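Local structure of myosin light chain 1 (Saccharomyces cerevisiae, 1M45) at residues R4-K7 against D8-L12. The protein serves as a calmodulin-like light chain that binds the IQ motifs of class II and class V myosins and of IQG1, and supports contractile ring assembly during cytokinesis. Numbering follows the deposited sequence.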
loop_
_atom_site.group_PDB
_atom_site.type_symbol
_atom_site.label_atom_id
_atom_site.label_comp_id
_atom_site.label_asym_id
_atom_site.label_seq_id
_atom_site.Cartn_x
_atom_site.Cartn_y
_atom_site.Cartn_z
ATOM N N ARG A 4 10.169 9.237 7.797
ATOM C CA ARG A 4 8.740 9.566 7.819
ATOM C C ARG A 4 8.311 9.693 9.269
ATOM O O ARG A 4 8.610 8.813 10.096
ATOM C CB ARG A 4 7.920 8.510 7.097
ATOM C CG ARG A 4 8.291 8.372 5.635
ATOM C CD ARG A 4 7.401 9.108 4.691
ATOM N NE ARG A 4 7.887 9.065 3.306
ATOM C CZ ARG A 4 7.156 9.409 2.251
ATOM N NH1 ARG A 4 5.910 9.816 2.414
ATOM N NH2 ARG A 4 7.673 9.363 1.029
ATOM N N ALA A 5 7.641 10.799 9.573
ATOM C CA ALA A 5 7.251 11.132 10.945
ATOM C C ALA A 5 6.104 10.249 11.443
ATOM O O ALA A 5 5.245 9.838 10.656
ATOM C CB ALA A 5 6.867 12.632 11.038
ATOM N N ASN A 6 6.080 10.022 12.751
ATOM C CA ASN A 6 5.041 9.205 13.369
ATOM C C ASN A 6 3.660 9.834 13.217
ATOM O O ASN A 6 2.694 9.118 12.952
ATOM C CB ASN A 6 5.347 8.935 14.851
ATOM C CG ASN A 6 4.257 8.103 15.545
ATOM O OD1 ASN A 6 3.640 8.547 16.531
ATOM N ND2 ASN A 6 4.036 6.892 15.056
ATOM N N LYS A 7 3.577 11.155 13.407
ATOM C CA LYS A 7 2.322 11.891 13.319
ATOM C C LYS A 7 1.226 11.235 14.168
ATOM O O LYS A 7 0.059 11.135 13.742
ATOM C CB LYS A 7 1.883 11.993 11.864
ATOM C CG LYS A 7 2.871 12.743 10.967
ATOM C CD LYS A 7 2.285 12.883 9.578
ATOM C CE LYS A 7 3.175 13.720 8.660
ATOM N NZ LYS A 7 2.583 13.733 7.278
ATOM N N ASP A 8 1.629 10.796 15.366
ATOM C CA ASP A 8 0.743 10.158 16.356
ATOM C C ASP A 8 0.080 8.873 15.882
ATOM O O ASP A 8 -0.984 8.504 16.370
ATOM C CB ASP A 8 -0.366 11.101 16.793
ATOM C CG ASP A 8 -0.904 10.761 18.180
ATOM O OD1 ASP A 8 -0.161 10.228 19.019
ATOM O OD2 ASP A 8 -2.060 11.020 18.473
ATOM N N ILE A 9 0.672 8.224 14.891
ATOM C CA ILE A 9 0.071 7.013 14.383
ATOM C C ILE A 9 0.341 5.819 15.308
ATOM O O ILE A 9 -0.495 4.932 15.450
ATOM C CB ILE A 9 0.579 6.748 12.963
ATOM C CG1 ILE A 9 -0.008 7.771 11.997
ATOM C CG2 ILE A 9 0.262 5.298 12.533
ATOM C CD1 ILE A 9 0.714 7.754 10.616
ATOM N N PHE A 10 1.501 5.794 15.952
ATOM C CA PHE A 10 1.865 4.691 16.819
ATOM C C PHE A 10 0.771 4.343 17.854
ATOM O O PHE A 10 0.529 3.162 18.119
ATOM C CB PHE A 10 3.189 4.992 17.505
ATOM C CG PHE A 10 3.791 3.825 18.217
ATOM C CD1 PHE A 10 3.505 3.600 19.565
ATOM C CD2 PHE A 10 4.644 2.932 17.567
ATOM C CE1 PHE A 10 4.061 2.505 20.239
ATOM C CE2 PHE A 10 5.218 1.880 18.231
ATOM C CZ PHE A 10 4.919 1.649 19.573
ATOM N N THR A 11 0.101 5.356 18.402
ATOM C CA THR A 11 -0.942 5.110 19.412
ATOM C C THR A 11 -2.127 4.353 18.836
ATOM O O THR A 11 -2.784 3.604 19.571
ATOM C CB THR A 11 -1.441 6.408 20.142
ATOM O OG1 THR A 11 -1.734 7.425 19.179
ATOM C CG2 THR A 11 -0.338 7.001 20.991
ATOM N N LEU A 12 -2.387 4.489 17.542
ATOM C CA LEU A 12 -3.508 3.764 16.931
ATOM C C LEU A 12 -3.188 2.274 16.819
ATOM O O LEU A 12 -4.109 1.418 16.740
ATOM C CB LEU A 12 -3.847 4.338 15.546
ATOM C CG LEU A 12 -4.343 5.771 15.463
ATOM C CD1 LEU A 12 -4.469 6.199 13.998
ATOM C CD2 LEU A 12 -5.689 5.853 16.194
#
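N6 reaches across the turn with its side-chain amide, which lies over the backbone leading into F10. Its CG stands anti to the backbone N (chi1 179°), and this swings the amide forward over the residues that follow; CG comes within 3.6 Å of F10 N and sits equally near I9 N. The amide plane is turned 61° from that of the F10 ring. N6 meets F10 mainly at its N and CB; the ring leads on to L60 and I63 of helix 60-69. The backbone from N6 to I9 forms a type I' beta turn, with K7 and D8 at its corners, both at positive phi. It is closed by a hydrogen bond from I9 N to N6 O (2.9 Å), the donor standing well above the carbonyl plane, 53° out of it. This turn leads into the short, weakly bonded helix 10-13, within EF-hand 1; the F10 side chain lies close to D14, a residue inferred to bind calcium in this hand. The I9 side chain lies in front of the same carbonyl oxygen, CG1 3.2 Å and CD1 3.4 Å from N6 O. The buried I9 packs further on Y29 and A32 of helix 26-32 and on an apolar side chain of the bound IQ peptide. K7 runs out extended from the turn. The positive phi of D8 turns its CB back against the preceding peptide, and its carboxylate is directed toward T11. There the one proton of T11 OG1 has two weak candidates, D8 O at 3.1 Å and D8 OD1, and the choice between them is not settled.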